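PDB 5UPR: triosephosphate isomerase from Toxoplasma gondii, which probably catalyses the interconversion of D-glyceraldehyde 3-phosphate and dihydroxyacetone phosphate, a step of glycolysis and gluconeogenesis, as a homodimer. Local coordinates for residues A195-R200 / L234-V240; A7-F11 / A215-I221; S225-S229 / D253-I257; L154-E159 / I202-L206. All coordinates share one frame; numbering follows the deposited sequence.

Contact 1 (A195-R200 / L234-V240); sequences AQETHR and LFEGEDV
The amide of Gln196 grips Asp239 twice, once at the backbone and once at the carboxylate. Gln196 OE1 accepts Asp239 N at 2.9 Å, in the carbonyl plane on a lone pair, with a nearly straight bond (164°). Gln196 NE2 donates to the anti lone pair of Asp239 OD2 at 2.8 Å. Two bonds on one amide fix its rotation. The bend at chi2 (59°) brings this amide over to the turn. Gln196 OE1 also lies 3.2 Å from Gly237 CA.

Arg200 reaches the same carboxylate through NH1, in a salt bridge to OD1. Its guanidinium stands 63° from the carboxylate plane, and one face lies under OD2. Arg203, a turn further along the helix, also bridges OD1. Glu238 OE2 adds a long salt bridge to Arg200 NH2, 3.7 Å apart.

One turn from Gln196, His199 ND1 donates to Asp239 O at 3.0 Å, from above the carbonyl plane of Asp239. That oxygen sits in the ring plane, while Val240 CG2 covers one ring face, 4.0 Å from the centroid. Ala195 CB touches Leu234 CD2. The contact ties helix 192-209 to the turns leading from helix 228-234 into strand 242-245, a helix-to-strand connection of the TIM barrel.

Contact 2 (A7-F11 / A215-I221); sequences ARRGF and AEATRVI
Arg8 lays its side chain along the end of helix 212-217. Arg8 CD lies 3.4 Å from Thr218 O. A bend at chi3 (-64°) then turns the guanidinium toward the helix. Arg8 NH1 donates to Glu216 O at 3.0 Å, a straight bond (170°) in the plane of the guanidinium, though the donor is tilted from the carbonyl plane of Glu216. The charged partner of Arg8 is Asp241, which meets NE.

Arg9 takes part mainly through its backbone. Arg9 O receives Arg219 NH1 at 3.1 Å, with the donor well above the carbonyl plane. Arg219 folds back to get there, bent at chi2 and chi3, and its CG packs 3.2 Å from Arg9 O. The Arg9 side chain leads away to Asp43. Asp43 also bridges Arg219 NH1, so one carboxylate probably offsets both positive charges.

Past Gly10, Phe11 points back toward the second segment. Its ring stands almost upright (87°) to the Arg219 guanidinium. Phe11 CD2 comes over a guanidinium face, 3.9 Å from Arg219 NH1, so the ring offers its edge to the arginine. On the other flank, Phe11 CD1 touches Ile221 CD1 at 3.7 Å.

Phe11 and Ile221 both pack on Val175, inside the TIM barrel near the starts of its strands. Strand 242-245 lies between strands 10-15 and 220-222, and Asp241 just before it bonds to the backbones of Phe11 and Val220. Helix 192-209 covers Val220 from outside.

Contact 3 (S225-S229 / D253-I257); sequences SVKGS and DFVSI. With SO4 (sulfate ion), chain E.
Asp253 and Gly228 join the starts of two neighbouring outer helices of the TIM barrel, 253-260 and 228-234. The central polar contact is a hydrogen bond from Gly228 N to Asp253 OD2, 2.8 Å long and straight (170°). The donor comes on the syn side, somewhat out of the carboxylate plane. Asp253 CG is anti to the backbone N (chi1 -165°), which turns the carboxylate toward Gly228. The negative carboxylate at the start of helix 228-234 would probably be favoured by the backbone N-H groups there.

The apolar contacts centre on Ile257. Its CG1 lies 3.5 Å from Gly228 N, alongside the peptide between Lys227 and Gly228. Its CD1 meets Val226 CG1 at 3.9 Å, and both side chains rest on Phe243 of strand 242-245. Ser256 CB approaches Gly228 CA at 4.0 Å.

Water adds a second link. It donates to Asp253 OD1 at 3.0 Å and accepts a weak bond from Ser229 N.

A sulfate ion, probably from the crystallisation liquor, lies by Ser225, at the start of segment 225-229. Gly185 N and Gly247 N hold it too, consistent with the phosphate-group site of this family. Ser225 N donates to sulfate O4 at 3.1 Å.

Contact 4 (L154-E159 / I202-L206); sequences LSEQLE and IRNWL
Helix segments 154-159 and 202-206 run in roughly the same direction, at 43° to each other, with their axes 10.7 Å apart at closest approach. Trp205 bridges much of this gap. Its CG is anti to the backbone N (chi1 -178°), and the indole reaches across to lie against the other helix. Leu158 CB sits over one face of the six-membered ring, 3.5 Å from its centroid and only 5° off the normal. This is a close CH-pi contact. The Leu158 side chain runs past the indole in the opposite direction, and Leu158 CD1 reaches Trp205 CE3 at 3.9 Å. At the outer end of the indole, Trp205 CH2 lies 3.5 Å from Leu158 O. At the five-membered ring, Ser155 CB is 3.8 Å from Trp205 CD1. The Ser155 hydroxyl is bonded within its own helix, to Gln151 O.

These are adjacent outer helices of the TIM barrel. They cover strands 133-138 and 174-178, and the inner part of the contact is apolar. Leu154 CD1 meets Ile202 CG1 at 4.1 Å, and Leu158 CD1 approaches Ile202 CG2. All three side chains rest on Ile138. Leu158 and Ile202 also touch Ile176.

The outer part is polar. Glu159 bends at chi2, which brings its carboxylate beside the indole, the two planes steeply inclined. Its OE2 pairs with Arg162 of the same helix. A bound water accepts from Trp205 NE1 at 2.8 Å and donates to Glu159 OE1 at 3.2 Å.

All four contacts belong to one TIM barrel, and each is partly buried. Contact 2 reaches furthest inward, with Phe11 and Ile221 inside the barrel. Contacts 1, 3 and 4 lie further out. Contacts 1 and 4 share helix 192-209. Contact 1 uses it for charged and amide bonds to a turn, contact 4 for mainly apolar packing against another helix. Arg203, in a segment of contact 4, links it to two others: it bridges Asp239 of contact 1 and probably bonds to Ala215 O and Thr218 O of contact 2. Contact 3 touches none of the others, though it adjoins contact 2 in sequence; its centre is about 27 Å from that of contact 4. It alone includes the bound sulfate.

Contact 1 (A195-R200 / L234-V240)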
loop_
_atom_site.group_PDB
_atom_site.type_symbol
_atom_site.label_atom_id
_atom_site.label_comp_id
_atom_site.label_asym_id
_atom_site.label_seq_id
_atom_site.Cartn_x
_atom_site.Cartn_y
_atom_site.Cartn_z
ATOM N N ALA A 195 11.014 29.489 1.485
ATOM C CA ALA A 195 11.138 28.283 2.327
ATOM C C ALA A 195 11.374 28.697 3.760
ATOM O O ALA A 195 10.657 28.243 4.640
ATOM C CB ALA A 195 12.219 27.341 1.843
ATOM N N GLN A 196 12.342 29.568 4.009
ATOM C CA GLN A 196 12.638 29.972 5.367
ATOM C C GLN A 196 11.441 30.635 6.040
ATOM O O GLN A 196 11.132 30.301 7.181
ATOM C CB GLN A 196 13.856 30.932 5.393
ATOM C CG GLN A 196 14.043 31.682 6.705
ATOM C CD GLN A 196 14.234 30.779 7.915
ATOM O OE1 GLN A 196 14.711 29.639 7.810
ATOM N NE2 GLN A 196 13.861 31.318 9.102
ATOM N N GLU A 197 10.767 31.542 5.319
ATOM C CA GLU A 197 9.581 32.233 5.846
ATOM C C GLU A 197 8.476 31.221 6.279
ATOM O O GLU A 197 7.893 31.303 7.380
ATOM C CB GLU A 197 9.004 33.198 4.813
ATOM C CG GLU A 197 7.984 34.151 5.444
ATOM C CD GLU A 197 7.176 35.016 4.475
ATOM O OE1 GLU A 197 6.537 34.538 3.520
ATOM O OE2 GLU A 197 7.153 36.223 4.680
ATOM N N THR A 198 8.189 30.285 5.382
ATOM C CA THR A 198 7.088 29.359 5.629
ATOM C C THR A 198 7.468 28.364 6.722
ATOM O O THR A 198 6.617 27.986 7.529
ATOM C CB THR A 198 6.694 28.583 4.373
ATOM O OG1 THR A 198 6.470 29.473 3.300
ATOM C CG2 THR A 198 5.411 27.792 4.609
ATOM N N HIS A 199 8.724 27.925 6.741
ATOM C CA HIS A 199 9.156 27.017 7.777
ATOM C C HIS A 199 9.066 27.705 9.165
ATOM O O HIS A 199 8.691 27.079 10.140
ATOM C CB HIS A 199 10.555 26.528 7.587
ATOM C CG HIS A 199 10.706 25.436 6.573
ATOM N ND1 HIS A 199 11.523 24.361 6.787
ATOM C CD2 HIS A 199 10.187 25.277 5.334
ATOM C CE1 HIS A 199 11.487 23.561 5.734
ATOM N NE2 HIS A 199 10.711 24.106 4.821
ATOM N N ARG A 200 9.387 28.966 9.237
ATOM C CA ARG A 200 9.245 29.710 10.487
ATOM C C ARG A 200 7.765 29.847 10.913
ATOM O O ARG A 200 7.487 29.767 12.073
ATOM C CB ARG A 200 9.947 31.063 10.383
ATOM C CG ARG A 200 9.963 31.908 11.673
ATOM C CD ARG A 200 10.451 31.109 12.843
ATOM N NE ARG A 200 11.418 31.881 13.614
ATOM C CZ ARG A 200 12.480 31.357 14.239
ATOM N NH1 ARG A 200 12.724 30.016 14.274
ATOM N NH2 ARG A 200 13.333 32.171 14.894
ATOM N N LEU A 234 19.130 26.673 -0.067
ATOM C CA LEU A 234 17.925 26.407 0.742
ATOM C C LEU A 234 18.205 26.200 2.223
ATOM O O LEU A 234 17.516 26.762 3.075
ATOM C CB LEU A 234 17.146 25.213 0.164
ATOM C CG LEU A 234 16.269 25.544 -1.050
ATOM C CD1 LEU A 234 15.948 24.237 -1.738
ATOM C CD2 LEU A 234 15.001 26.162 -0.536
ATOM N N PHE A 235 19.285 25.464 2.503
ATOM C CA PHE A 235 19.659 25.083 3.863
ATOM C C PHE A 235 20.269 26.220 4.703
ATOM O O PHE A 235 20.499 26.045 5.909
ATOM C CB PHE A 235 20.651 23.905 3.800
ATOM C CG PHE A 235 20.855 23.195 5.118
ATOM C CD1 PHE A 235 19.874 22.358 5.663
ATOM C CD2 PHE A 235 22.036 23.387 5.828
ATOM C CE1 PHE A 235 20.065 21.740 6.889
ATOM C CE2 PHE A 235 22.251 22.776 7.056
ATOM C CZ PHE A 235 21.283 21.944 7.596
ATOM N N GLU A 236 20.556 27.367 4.090
ATOM C CA GLU A 236 20.987 28.534 4.849
ATOM C C GLU A 236 19.901 29.011 5.795
ATOM O O GLU A 236 20.218 29.627 6.776
ATOM C CB GLU A 236 21.462 29.664 3.936
ATOM C CG GLU A 236 22.711 29.250 3.160
ATOM C CD GLU A 236 23.096 30.245 2.051
ATOM O OE1 GLU A 236 22.443 31.306 1.913
ATOM O OE2 GLU A 236 24.077 29.966 1.340
ATOM N N GLY A 237 18.620 28.718 5.522
ATOM C CA GLY A 237 17.583 29.098 6.446
ATOM C C GLY A 237 17.707 28.408 7.793
ATOM O O GLY A 237 17.823 27.198 7.900
ATOM N N GLU A 238 17.653 29.204 8.836
ATOM C CA GLU A 238 17.721 28.732 10.208
ATOM C C GLU A 238 16.575 27.733 10.576
ATOM O O GLU A 238 16.757 26.922 11.440
ATOM C CB GLU A 238 17.666 30.016 11.076
ATOM C CG GLU A 238 17.368 29.912 12.494
ATOM C CD GLU A 238 17.501 31.337 13.141
ATOM O OE1 GLU A 238 18.200 32.258 12.595
ATOM O OE2 GLU A 238 16.954 31.529 14.215
ATOM N N ASP A 239 15.429 27.838 9.929
ATOM C CA ASP A 239 14.270 26.943 10.181
ATOM C C ASP A 239 14.110 25.821 9.124
ATOM O O ASP A 239 13.125 25.051 9.179
ATOM C CB ASP A 239 13.026 27.794 10.273
ATOM C CG ASP A 239 13.086 28.694 11.523
ATOM O OD1 ASP A 239 12.915 28.172 12.629
ATOM O OD2 ASP A 239 13.372 29.893 11.449
ATOM N N VAL A 240 15.067 25.727 8.192
ATOM C CA VAL A 240 15.102 24.657 7.194
ATOM C C VAL A 240 16.077 23.612 7.696
ATOM O O VAL A 240 17.269 23.863 7.734
ATOM C CB VAL A 240 15.549 25.174 5.825
ATOM C CG1 VAL A 240 15.674 24.014 4.778
ATOM C CG2 VAL A 240 14.516 26.169 5.316
#

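Contact 2 (A7-F11 / A215-I221)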
loop_
_atom_site.group_PDB
_atom_site.type_symbol
_atom_site.label_atom_id
_atom_site.label_comp_id
_atom_site.label_asym_id
_atom_site.label_seq_id
_atom_site.Cartn_x
_atom_site.Cartn_y
_atom_site.Cartn_z
ATOM N N ALA A 7 20.665 21.184 19.416
ATOM C CA ALA A 7 20.444 21.738 18.110
ATOM C C ALA A 7 19.711 20.619 17.381
ATOM O O ALA A 7 19.864 19.464 17.694
ATOM C CB ALA A 7 21.765 22.040 17.378
ATOM N N ARG A 8 18.928 20.995 16.398
ATOM C CA ARG A 8 18.177 20.045 15.628
ATOM C C ARG A 8 19.122 19.418 14.642
ATOM O O ARG A 8 19.813 20.068 13.891
ATOM C CB ARG A 8 17.052 20.741 14.887
ATOM C CG ARG A 8 15.929 21.230 15.757
ATOM C CD ARG A 8 14.807 21.805 14.930
ATOM N NE ARG A 8 15.194 22.992 14.183
ATOM C CZ ARG A 8 15.227 24.227 14.665
ATOM N NH1 ARG A 8 14.893 24.496 15.925
ATOM N NH2 ARG A 8 15.594 25.213 13.867
ATOM N N ARG A 9 19.162 18.112 14.690
ATOM C CA ARG A 9 19.966 17.333 13.770
ATOM C C ARG A 9 19.355 17.414 12.349
ATOM O O ARG A 9 18.129 17.283 12.160
ATOM C CB ARG A 9 19.948 15.930 14.301
ATOM C CG ARG A 9 20.861 15.006 13.623
ATOM C CD ARG A 9 21.058 13.791 14.568
ATOM N NE ARG A 9 21.656 12.650 13.857
ATOM C CZ ARG A 9 22.948 12.471 13.670
ATOM N NH1 ARG A 9 23.843 13.300 14.235
ATOM N NH2 ARG A 9 23.364 11.424 12.983
ATOM N N GLY A 10 20.205 17.635 11.359
ATOM C CA GLY A 10 19.795 17.672 9.946
ATOM C C GLY A 10 19.143 16.361 9.531
ATOM O O GLY A 10 19.437 15.287 10.115
ATOM N N PHE A 11 18.212 16.451 8.565
ATOM C CA PHE A 11 17.450 15.289 8.142
ATOM C C PHE A 11 17.268 15.297 6.660
ATOM O O PHE A 11 16.793 16.292 6.110
ATOM C CB PHE A 11 16.084 15.336 8.876
ATOM C CG PHE A 11 15.246 14.130 8.694
ATOM C CD1 PHE A 11 14.519 13.918 7.517
ATOM C CD2 PHE A 11 15.184 13.140 9.689
ATOM C CE1 PHE A 11 13.705 12.803 7.366
ATOM C CE2 PHE A 11 14.382 12.029 9.530
ATOM C CZ PHE A 11 13.642 11.869 8.380
ATOM N N ALA A 215 8.204 22.952 19.341
ATOM C CA ALA A 215 8.633 23.845 18.267
ATOM C C ALA A 215 10.141 23.818 18.048
ATOM O O ALA A 215 10.596 23.767 16.929
ATOM C CB ALA A 215 8.149 25.253 18.511
ATOM N N GLU A 216 10.907 23.854 19.128
ATOM C CA GLU A 216 12.367 23.871 19.041
ATOM C C GLU A 216 12.966 22.544 18.603
ATOM O O GLU A 216 14.010 22.543 17.960
ATOM C CB GLU A 216 13.001 24.313 20.354
ATOM C CG GLU A 216 12.769 25.790 20.656
ATOM C CD GLU A 216 13.128 26.747 19.511
ATOM O OE1 GLU A 216 14.297 27.195 19.428
ATOM O OE2 GLU A 216 12.231 27.092 18.720
ATOM N N ALA A 217 12.338 21.421 18.956
ATOM C CA ALA A 217 12.900 20.120 18.669
ATOM C C ALA A 217 12.484 19.542 17.304
ATOM O O ALA A 217 13.205 18.709 16.746
ATOM C CB ALA A 217 12.555 19.152 19.763
ATOM N N THR A 218 11.343 19.965 16.745
ATOM C CA THR A 218 10.807 19.272 15.596
ATOM C C THR A 218 11.590 19.677 14.329
ATOM O O THR A 218 11.668 20.866 13.997
ATOM C CB THR A 218 9.298 19.549 15.435
ATOM O OG1 THR A 218 8.581 19.202 16.628
ATOM C CG2 THR A 218 8.725 18.822 14.244
ATOM N N ARG A 219 12.178 18.706 13.618
ATOM C CA ARG A 219 12.739 19.032 12.305
ATOM C C ARG A 219 11.617 19.410 11.292
ATOM O O ARG A 219 10.588 18.721 11.191
ATOM C CB ARG A 219 13.557 17.880 11.735
ATOM C CG ARG A 219 14.953 17.791 12.237
ATOM C CD ARG A 219 15.091 17.188 13.663
ATOM N NE ARG A 219 14.600 15.823 13.766
ATOM C CZ ARG A 219 15.289 14.719 13.416
ATOM N NH1 ARG A 219 16.512 14.791 12.911
ATOM N NH2 ARG A 219 14.740 13.537 13.557
ATOM N N VAL A 220 11.800 20.506 10.597
ATOM C CA VAL A 220 10.928 20.923 9.473
ATOM C C VAL A 220 11.791 20.900 8.214
ATOM O O VAL A 220 12.727 21.742 8.058
ATOM C CB VAL A 220 10.292 22.279 9.669
ATOM C CG1 VAL A 220 9.243 22.543 8.595
ATOM C CG2 VAL A 220 9.635 22.364 11.022
ATOM N N ILE A 221 11.495 19.938 7.317
ATOM C CA ILE A 221 12.286 19.732 6.111
ATOM C C ILE A 221 11.527 20.207 4.847
ATOM O O ILE A 221 10.286 20.204 4.809
ATOM C CB ILE A 221 12.755 18.289 5.955
ATOM C CG1 ILE A 221 11.565 17.328 5.775
ATOM C CG2 ILE A 221 13.587 17.887 7.159
ATOM C CD1 ILE A 221 11.958 15.860 5.692
#

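Contact 3 (S225-S229 / D253-I257)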
loop_
_atom_site.group_PDB
_atom_site.type_symbol
_atom_site.label_atom_id
_atom_site.label_comp_id
_atom_site.label_asym_id
_atom_site.label_seq_id
_atom_site.Cartn_x
_atom_site.Cartn_y
_atom_site.Cartn_z
ATOM N N SER A 225 11.121 19.694 -5.860
ATOM C CA SER A 225 12.144 20.006 -6.802
ATOM C C SER A 225 13.499 20.319 -6.133
ATOM O O SER A 225 14.226 21.246 -6.557
ATOM C CB SER A 225 11.699 21.144 -7.744
ATOM O OG SER A 225 10.601 20.721 -8.542
ATOM N N VAL A 226 13.867 19.515 -5.145
ATOM C CA VAL A 226 15.166 19.671 -4.487
ATOM C C VAL A 226 16.209 18.983 -5.346
ATOM O O VAL A 226 15.978 17.877 -5.865
ATOM C CB VAL A 226 15.188 19.038 -3.061
ATOM C CG1 VAL A 226 16.563 19.152 -2.420
ATOM C CG2 VAL A 226 14.161 19.720 -2.171
ATOM N N LYS A 227 17.347 19.678 -5.532
ATOM C CA LYS A 227 18.483 19.146 -6.284
ATOM C C LYS A 227 19.779 19.458 -5.546
ATOM O O LYS A 227 19.838 20.407 -4.743
ATOM C CB LYS A 227 18.525 19.786 -7.691
ATOM C CG LYS A 227 17.276 19.551 -8.535
ATOM C CD LYS A 227 17.369 20.045 -9.988
ATOM C CE LYS A 227 17.287 21.570 -10.097
ATOM N NZ LYS A 227 17.343 22.052 -11.525
ATOM N N GLY A 228 20.824 18.702 -5.864
ATOM C CA GLY A 228 22.180 19.001 -5.340
ATOM C C GLY A 228 22.568 20.458 -5.570
ATOM O O GLY A 228 23.114 21.084 -4.711
ATOM N N SER A 229 22.194 21.000 -6.721
ATOM C CA SER A 229 22.576 22.339 -7.156
ATOM C C SER A 229 21.775 23.480 -6.477
ATOM O O SER A 229 22.209 24.628 -6.528
ATOM C CB SER A 229 22.434 22.417 -8.690
ATOM O OG SER A 229 21.056 22.318 -9.063
ATOM N N ASP A 253 22.674 12.176 -7.235
ATOM C CA ASP A 253 22.389 13.524 -6.753
ATOM C C ASP A 253 21.938 13.497 -5.299
ATOM O O ASP A 253 22.144 14.455 -4.567
ATOM C CB ASP A 253 21.370 14.224 -7.671
ATOM C CG ASP A 253 21.303 15.765 -7.424
ATOM O OD1 ASP A 253 22.376 16.383 -7.344
ATOM O OD2 ASP A 253 20.238 16.378 -7.367
ATOM N N PHE A 254 21.336 12.389 -4.857
ATOM C CA PHE A 254 20.890 12.236 -3.478
ATOM C C PHE A 254 22.031 12.428 -2.516
ATOM O O PHE A 254 21.846 13.068 -1.486
ATOM C CB PHE A 254 20.255 10.851 -3.263
ATOM C CG PHE A 254 19.579 10.680 -1.936
ATOM C CD1 PHE A 254 18.479 11.472 -1.583
ATOM C CD2 PHE A 254 19.962 9.654 -1.088
ATOM C CE1 PHE A 254 17.811 11.266 -0.405
ATOM C CE2 PHE A 254 19.329 9.457 0.097
ATOM C CZ PHE A 254 18.236 10.252 0.459
ATOM N N VAL A 255 23.201 11.887 -2.848
ATOM C CA VAL A 255 24.365 12.020 -1.954
ATOM C C VAL A 255 24.828 13.501 -1.867
ATOM O O VAL A 255 25.235 13.951 -0.788
ATOM C CB VAL A 255 25.504 11.079 -2.395
ATOM C CG1 VAL A 255 26.764 11.276 -1.549
ATOM C CG2 VAL A 255 25.068 9.631 -2.303
ATOM N N SER A 256 24.774 14.243 -2.964
ATOM C CA SER A 256 25.044 15.694 -2.903
ATOM C C SER A 256 24.067 16.436 -2.000
ATOM O O SER A 256 24.461 17.391 -1.359
ATOM C CB SER A 256 24.995 16.375 -4.259
ATOM O OG SER A 256 25.652 15.604 -5.236
ATOM N N ILE A 257 22.794 16.017 -1.967
ATOM C CA ILE A 257 21.802 16.708 -1.146
ATOM C C ILE A 257 22.086 16.442 0.320
ATOM O O ILE A 257 22.032 17.366 1.112
ATOM C CB ILE A 257 20.363 16.356 -1.535
ATOM C CG1 ILE A 257 20.048 16.844 -2.943
ATOM C CG2 ILE A 257 19.349 16.964 -0.551
ATOM C CD1 ILE A 257 18.848 16.172 -3.627
HETATM S S SO4 E . 10.723 16.315 -6.997
HETATM O O1 SO4 E . 10.473 15.002 -7.551
HETATM O O2 SO4 E . 12.051 16.859 -7.298
HETATM O O3 SO4 E . 10.694 16.070 -5.543
HETATM O O4 SO4 E . 9.673 17.338 -7.180
HETATM O O HOH W 1 22.168 18.868 -8.955
#

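Contact 4 (L154-E159 / I202-L206)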
loop_
_atom_site.group_PDB
_atom_site.type_symbol
_atom_site.label_atom_id
_atom_site.label_comp_id
_atom_site.label_asym_id
_atom_site.label_seq_id
_atom_site.Cartn_x
_atom_site.Cartn_y
_atom_site.Cartn_z
ATOM N N LEU A 154 -1.877 25.696 6.007
ATOM C CA LEU A 154 -0.944 24.817 6.732
ATOM C C LEU A 154 -1.408 24.650 8.179
ATOM O O LEU A 154 -1.341 23.533 8.695
ATOM C CB LEU A 154 0.492 25.386 6.677
ATOM C CG LEU A 154 1.123 25.515 5.294
ATOM C CD1 LEU A 154 2.518 26.123 5.397
ATOM C CD2 LEU A 154 1.149 24.172 4.576
ATOM N N SER A 155 -1.957 25.721 8.798
ATOM C CA SER A 155 -2.541 25.574 10.101
ATOM C C SER A 155 -3.677 24.526 10.153
ATOM O O SER A 155 -3.745 23.780 11.110
ATOM C CB SER A 155 -3.102 26.897 10.672
ATOM O OG SER A 155 -2.124 27.913 10.635
ATOM N N GLU A 156 -4.568 24.548 9.171
ATOM C CA GLU A 156 -5.715 23.590 9.091
ATOM C C GLU A 156 -5.166 22.142 8.973
ATOM O O GLU A 156 -5.660 21.222 9.650
ATOM C CB GLU A 156 -6.591 23.850 7.848
ATOM C CG GLU A 156 -7.436 25.080 7.825
ATOM C CD GLU A 156 -8.098 25.328 6.421
ATOM O OE1 GLU A 156 -7.954 24.508 5.443
ATOM O OE2 GLU A 156 -8.767 26.419 6.256
ATOM N N GLN A 157 -4.151 21.941 8.130
ATOM C CA GLN A 157 -3.569 20.620 7.978
ATOM C C GLN A 157 -2.928 20.091 9.261
ATOM O O GLN A 157 -3.115 18.952 9.670
ATOM C CB GLN A 157 -2.521 20.623 6.842
ATOM C CG GLN A 157 -3.160 20.785 5.467
ATOM C CD GLN A 157 -2.148 20.706 4.370
ATOM O OE1 GLN A 157 -1.026 21.218 4.496
ATOM N NE2 GLN A 157 -2.472 19.982 3.285
ATOM N N LEU A 158 -2.183 20.958 9.927
ATOM C CA LEU A 158 -1.530 20.611 11.180
ATOM C C LEU A 158 -2.520 20.497 12.340
ATOM O O LEU A 158 -2.375 19.609 13.166
ATOM C CB LEU A 158 -0.458 21.627 11.461
ATOM C CG LEU A 158 0.743 21.579 10.591
ATOM C CD1 LEU A 158 1.583 22.852 10.637
ATOM C CD2 LEU A 158 1.598 20.407 11.024
ATOM N N GLU A 159 -3.509 21.384 12.407
ATOM C CA GLU A 159 -4.544 21.339 13.478
ATOM C C GLU A 159 -5.329 19.984 13.448
ATOM O O GLU A 159 -5.612 19.470 14.494
ATOM C CB GLU A 159 -5.479 22.519 13.341
ATOM C CG GLU A 159 -6.762 22.533 14.183
ATOM C CD GLU A 159 -6.501 22.585 15.663
ATOM O OE1 GLU A 159 -5.343 22.845 16.116
ATOM O OE2 GLU A 159 -7.473 22.324 16.413
ATOM N N ILE A 202 5.492 27.566 10.246
ATOM C CA ILE A 202 5.198 26.236 10.703
ATOM C C ILE A 202 5.722 26.062 12.138
ATOM O O ILE A 202 5.000 25.528 13.002
ATOM C CB ILE A 202 5.785 25.158 9.756
ATOM C CG1 ILE A 202 5.025 25.163 8.442
ATOM C CG2 ILE A 202 5.790 23.769 10.451
ATOM C CD1 ILE A 202 5.803 24.495 7.366
ATOM N N ARG A 203 6.917 26.547 12.398
ATOM C CA ARG A 203 7.499 26.454 13.766
ATOM C C ARG A 203 6.727 27.328 14.769
ATOM O O ARG A 203 6.529 26.906 15.881
ATOM C CB ARG A 203 8.998 26.744 13.753
ATOM C CG ARG A 203 9.753 26.226 14.975
ATOM C CD ARG A 203 11.266 26.464 14.916
ATOM N NE ARG A 203 11.859 25.888 13.686
ATOM C CZ ARG A 203 12.071 24.598 13.455
ATOM N NH1 ARG A 203 11.795 23.675 14.345
ATOM N NH2 ARG A 203 12.578 24.225 12.282
ATOM N N ASN A 204 6.227 28.475 14.342
ATOM C CA ASN A 204 5.408 29.344 15.202
ATOM C C ASN A 204 4.087 28.634 15.457
ATOM O O ASN A 204 3.561 28.760 16.557
ATOM C CB ASN A 204 5.117 30.744 14.630
ATOM C CG ASN A 204 6.348 31.632 14.507
ATOM O OD1 ASN A 204 7.372 31.412 15.164
ATOM N ND2 ASN A 204 6.257 32.640 13.614
ATOM N N TRP A 205 3.559 27.882 14.484
ATOM C CA TRP A 205 2.355 27.110 14.720
ATOM C C TRP A 205 2.603 26.071 15.817
ATOM O O TRP A 205 1.765 25.944 16.727
ATOM C CB TRP A 205 1.803 26.431 13.423
ATOM C CG TRP A 205 0.515 25.682 13.694
ATOM C CD1 TRP A 205 -0.774 26.179 13.613
ATOM C CD2 TRP A 205 0.392 24.344 14.181
ATOM N NE1 TRP A 205 -1.664 25.220 14.032
ATOM C CE2 TRP A 205 -0.984 24.072 14.343
ATOM C CE3 TRP A 205 1.327 23.326 14.462
ATOM C CZ2 TRP A 205 -1.436 22.866 14.879
ATOM C CZ3 TRP A 205 0.838 22.088 14.971
ATOM C CH2 TRP A 205 -0.510 21.878 15.120
ATOM N N LEU A 206 3.729 25.301 15.731
ATOM C CA LEU A 206 4.041 24.302 16.747
ATOM C C LEU A 206 4.078 24.948 18.136
ATOM O O LEU A 206 3.582 24.377 19.096
ATOM C CB LEU A 206 5.336 23.581 16.458
ATOM C CG LEU A 206 5.369 22.695 15.220
ATOM C CD1 LEU A 206 6.816 22.334 14.853
ATOM C CD2 LEU A 206 4.555 21.468 15.479
HETATM O O HOH W 2 -4.256 25.601 14.946
#